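Local coordinates for importin subunit beta-1 (Saccharomyces cerevisiae, PDB 5OWU), which carries proteins into the nucleus as the import receptor that associates with importin alpha, the subunit that binds classical nuclear localization signals in cargo, at residues A[554-558]-A[559-563]; A[498-501]-A[502-506]. All blocks are in the same frame, centred on the assembly; numbering follows the deposited sequence.

Interaction 1: A[554-558]-A[559-563]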
loop_
_atom_site.group_PDB
_atom_site.type_symbol
_atom_site.label_atom_id
_atom_site.label_comp_id
_atom_site.label_asym_id
_atom_site.label_seq_id
_atom_site.Cartn_x
_atom_site.Cartn_y
_atom_site.Cartn_z
ATOM N N MET A 554 3.240 34.000 10.030
ATOM C CA MET A 554 2.770 34.224 11.381
ATOM C C MET A 554 2.317 35.658 11.599
ATOM O O MET A 554 1.876 35.991 12.703
ATOM C CB MET A 554 3.862 33.827 12.368
ATOM C CG MET A 554 4.137 32.316 12.337
ATOM S SD MET A 554 5.562 31.854 13.352
ATOM C CE MET A 554 6.826 32.731 12.494
ATOM N N SER A 555 2.389 36.501 10.569
ATOM C CA SER A 555 1.781 37.824 10.623
ATOM C C SER A 555 0.328 37.812 10.164
ATOM O O SER A 555 -0.331 38.857 10.211
ATOM C CB SER A 555 2.586 38.816 9.769
ATOM O OG SER A 555 2.348 38.638 8.377
ATOM N N VAL A 556 -0.184 36.658 9.737
ATOM C CA VAL A 556 -1.521 36.553 9.156
ATOM C C VAL A 556 -2.542 36.408 10.273
ATOM O O VAL A 556 -2.458 35.482 11.087
ATOM C CB VAL A 556 -1.612 35.368 8.181
ATOM C CG1 VAL A 556 -3.052 35.165 7.686
ATOM C CG2 VAL A 556 -0.679 35.571 6.995
ATOM N N ASP A 557 -3.526 37.298 10.291
ATOM C CA ASP A 557 -4.602 37.237 11.275
ATOM C C ASP A 557 -5.580 36.139 10.865
ATOM O O ASP A 557 -6.315 36.284 9.887
ATOM C CB ASP A 557 -5.295 38.590 11.379
ATOM C CG ASP A 557 -6.525 38.552 12.265
ATOM O OD1 ASP A 557 -6.750 37.525 12.952
ATOM O OD2 ASP A 557 -7.258 39.559 12.279
ATOM N N GLU A 558 -5.602 35.042 11.618
ATOM C CA GLU A 558 -6.389 33.879 11.222
ATOM C C GLU A 558 -7.883 34.067 11.422
ATOM O O GLU A 558 -8.658 33.254 10.909
ATOM C CB GLU A 558 -5.928 32.652 11.997
ATOM C CG GLU A 558 -4.493 32.289 11.724
ATOM C CD GLU A 558 -4.003 31.159 12.602
ATOM O OE1 GLU A 558 -4.422 30.009 12.375
ATOM O OE2 GLU A 558 -3.208 31.430 13.524
ATOM N N ASN A 559 -8.306 35.104 12.144
ATOM C CA ASN A 559 -9.727 35.358 12.344
ATOM C C ASN A 559 -10.380 36.033 11.149
ATOM O O ASN A 559 -11.591 36.268 11.176
ATOM C CB ASN A 559 -9.940 36.210 13.605
ATOM C CG ASN A 559 -9.748 35.414 14.881
ATOM O OD1 ASN A 559 -9.907 34.194 14.880
ATOM N ND2 ASN A 559 -9.393 36.094 15.973
ATOM N N GLN A 560 -9.619 36.351 10.105
ATOM C CA GLN A 560 -10.193 36.854 8.865
ATOM C C GLN A 560 -10.193 35.809 7.765
ATOM O O GLN A 560 -10.421 36.152 6.601
ATOM C CB GLN A 560 -9.439 38.100 8.400
ATOM C CG GLN A 560 -9.676 39.320 9.278
ATOM C CD GLN A 560 -11.132 39.748 9.303
ATOM O OE1 GLN A 560 -11.832 39.716 8.285
ATOM N NE2 GLN A 560 -11.600 40.147 10.473
ATOM N N LEU A 561 -9.948 34.546 8.099
ATOM C CA LEU A 561 -9.781 33.497 7.103
ATOM C C LEU A 561 -10.985 32.568 7.117
ATOM O O LEU A 561 -11.552 32.286 8.178
ATOM C CB LEU A 561 -8.510 32.688 7.368
ATOM C CG LEU A 561 -7.201 33.464 7.477
ATOM C CD1 LEU A 561 -6.053 32.503 7.743
ATOM C CD2 LEU A 561 -6.941 34.290 6.228
ATOM N N THR A 562 -11.374 32.101 5.938
ATOM C CA THR A 562 -12.338 31.022 5.840
ATOM C C THR A 562 -11.684 29.716 6.271
ATOM O O THR A 562 -10.465 29.630 6.451
ATOM C CB THR A 562 -12.842 30.862 4.409
ATOM O OG1 THR A 562 -11.760 30.376 3.603
ATOM C CG2 THR A 562 -13.375 32.184 3.852
ATOM N N LEU A 563 -12.505 28.674 6.406
ATOM C CA LEU A 563 -11.957 27.351 6.687
ATOM C C LEU A 563 -10.947 26.948 5.620
ATOM O O LEU A 563 -9.856 26.457 5.935
ATOM C CB LEU A 563 -13.082 26.319 6.779
ATOM C CG LEU A 563 -12.605 24.867 6.931
ATOM C CD1 LEU A 563 -11.804 24.681 8.221
ATOM C CD2 LEU A 563 -13.781 23.897 6.872
HETATM O O HOH W 1 -9.637 39.951 12.851
#

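Interaction 2: A[498-501]-A[502-506]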
loop_
_atom_site.group_PDB
_atom_site.type_symbol
_atom_site.label_atom_id
_atom_site.label_comp_id
_atom_site.label_asym_id
_atom_site.label_seq_id
_atom_site.Cartn_x
_atom_site.Cartn_y
_atom_site.Cartn_z
ATOM N N ALA A 498 20.435 29.491 -9.867
ATOM C CA ALA A 498 19.260 29.749 -10.693
ATOM C C ALA A 498 18.084 28.878 -10.261
ATOM O O ALA A 498 16.996 29.384 -9.956
ATOM C CB ALA A 498 19.600 29.516 -12.165
ATOM N N LEU A 499 18.295 27.563 -10.197
ATOM C CA LEU A 499 17.226 26.673 -9.761
ATOM C C LEU A 499 16.651 27.132 -8.424
ATOM O O LEU A 499 15.433 27.313 -8.286
ATOM C CB LEU A 499 17.745 25.231 -9.676
ATOM C CG LEU A 499 18.019 24.579 -11.032
ATOM C CD1 LEU A 499 18.810 23.300 -10.873
ATOM C CD2 LEU A 499 16.722 24.303 -11.747
ATOM N N VAL A 500 17.518 27.394 -7.442
ATOM C CA VAL A 500 17.006 27.783 -6.131
ATOM C C VAL A 500 16.198 29.067 -6.258
ATOM O O VAL A 500 15.060 29.161 -5.773
ATOM C CB VAL A 500 18.156 27.911 -5.115
ATOM C CG1 VAL A 500 17.703 28.638 -3.841
ATOM C CG2 VAL A 500 18.667 26.525 -4.752
ATOM N N ASP A 501 16.735 30.049 -6.986
ATOM C CA ASP A 501 15.987 31.286 -7.165
ATOM C C ASP A 501 14.609 30.980 -7.736
ATOM O O ASP A 501 13.581 31.383 -7.172
ATOM C CB ASP A 501 16.765 32.245 -8.065
ATOM C CG ASP A 501 15.977 33.482 -8.409
ATOM O OD1 ASP A 501 15.967 34.423 -7.592
ATOM O OD2 ASP A 501 15.362 33.513 -9.493
ATOM N N GLY A 502 14.564 30.175 -8.802
ATOM C CA GLY A 502 13.281 29.852 -9.395
ATOM C C GLY A 502 12.356 29.189 -8.395
ATOM O O GLY A 502 11.185 29.564 -8.266
ATOM N N LEU A 503 12.886 28.226 -7.637
ATOM C CA LEU A 503 12.041 27.502 -6.699
ATOM C C LEU A 503 11.530 28.443 -5.622
ATOM O O LEU A 503 10.351 28.384 -5.247
ATOM C CB LEU A 503 12.815 26.330 -6.096
ATOM C CG LEU A 503 13.052 25.137 -7.036
ATOM C CD1 LEU A 503 13.997 24.121 -6.427
ATOM C CD2 LEU A 503 11.739 24.474 -7.371
ATOM N N ILE A 504 12.379 29.370 -5.161
ATOM C CA ILE A 504 11.904 30.300 -4.142
ATOM C C ILE A 504 10.729 31.082 -4.698
ATOM O O ILE A 504 9.692 31.235 -4.037
ATOM C CB ILE A 504 13.045 31.216 -3.657
ATOM C CG1 ILE A 504 14.000 30.431 -2.753
ATOM C CG2 ILE A 504 12.485 32.419 -2.884
ATOM C CD1 ILE A 504 15.247 31.208 -2.350
ATOM N N GLY A 505 10.832 31.493 -5.963
ATOM C CA GLY A 505 9.745 32.232 -6.575
ATOM C C GLY A 505 8.448 31.452 -6.558
ATOM O O GLY A 505 7.385 32.008 -6.269
ATOM N N ALA A 506 8.517 30.149 -6.850
ATOM C CA ALA A 506 7.297 29.350 -6.858
ATOM C C ALA A 506 6.812 29.105 -5.442
ATOM O O ALA A 506 5.598 29.026 -5.204
ATOM C CB ALA A 506 7.530 28.019 -7.581
#

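Interaction 1: A[554-558]-A[559-563]
Asp557 OD1 accepts the backbone N-H of Asn559 at 3.0 Å, and this bond closes an Asx turn. With CG anti to the backbone N (chi1 173°), the carboxylate folds forward over the start of the turn. Asn559 N meets OD1 from above the carboxylate plane, 53° out of it. The other oxygen, OD2, faces a water that donates to it and accepts from Gln560 NE2 (NE2 to water 3.1 Å). Gln560 is bent at chi2, and its amide stands steeply to the carboxylate. Two weak backbone bonds continue the turn, Gln560 N to Asp557 O (3.3 Å) and Leu561 N to Glu558 O (3.4 Å). Leu561 turns inward: its CD1 meets Val556 CG1 at 4.0 Å, the two side chains crossing at about a right angle, and both also touch Leu569 of helix 563-586. Cutting Leu561 back to an alanine takes away CD1 and would probably leave Val556 CG1 without its apolar mate, with a gap toward Leu569. Thr562 OG1 then caps the next helix through Asp565 N. The whole is an Asx turn leading into a short 3-10 turn, in the surface loop joining the two helices of HEAT repeat 13.

Interaction 2: A[498-501]-A[502-506]
Gly502 N donates to Ala498 O at 2.8 Å with an N-H...O angle of 171°, one rung of an unbroken alpha-helical ladder. Leu503 N and Leu499 O, and likewise Ile504 N and Val500 O, repeat that 2.8 Å separation, while Gly505 N reaches Asp501 O at 3.0 Å. Four consecutive i to i+4 bonds thus give each amide of 502-505 a carbonyl one turn back, and side chains one turn apart come to lie on the same flank of the helix.

Two of those flanks are apolar. On one, Ile504 extends its chain back toward the preceding turn: CG1 is anti to the carbonyl carbon (chi1 -74°), it lies 3.4 Å from Val500 O, and beyond it CD1 rests against Val500 CG1 at 3.9 Å. Val500 meets it with the branch that is anti to its own backbone N, and the two side chains run askew to each other, a methyl-to-methyl contact. On the other flank, Leu503 follows the same habit, its CG sitting 3.5 Å from Leu499 O, beside the carbonyl already bonded to its own backbone N. Asp501, by contrast, belongs to the exposed side, as does Gly505, which offers only backbone there.

These flanks face helices of the same and the adjoining repeats. Leu499 and Leu503 press on Ile477 of helix 467-484 and also reach helix 452-463, at Val456 and Leu463 respectively; Leu503 additionally packs against Ala523, Leu524 and Met527 of helix 516-530. Val500 and Ile504 instead face helix 536-553, at Ile542 and Phe545, so that this first helix of HEAT repeat 12 is wedged between repeats 11 and 13.

How the interactions relate
Following the chain from the N terminus, interaction 2 comes first, inside helix 496-507, and interaction 1 comes later, in the loop after helix 536-553. Both are local: each is complete within a few consecutive residues, and they stand in series, neither nesting nor crossing. Their centres lie 27 Å apart and their nearest atoms about 15 Å apart, without touching. Helix 536-553 relates them, since it receives Val500 and Ile504 from interaction 2 and its end runs into 554-563, which turns the chain toward helix 563-586. Together they exemplify two recurring elements of a HEAT solenoid: packing between successive repeats and the turn between the helices of one repeat.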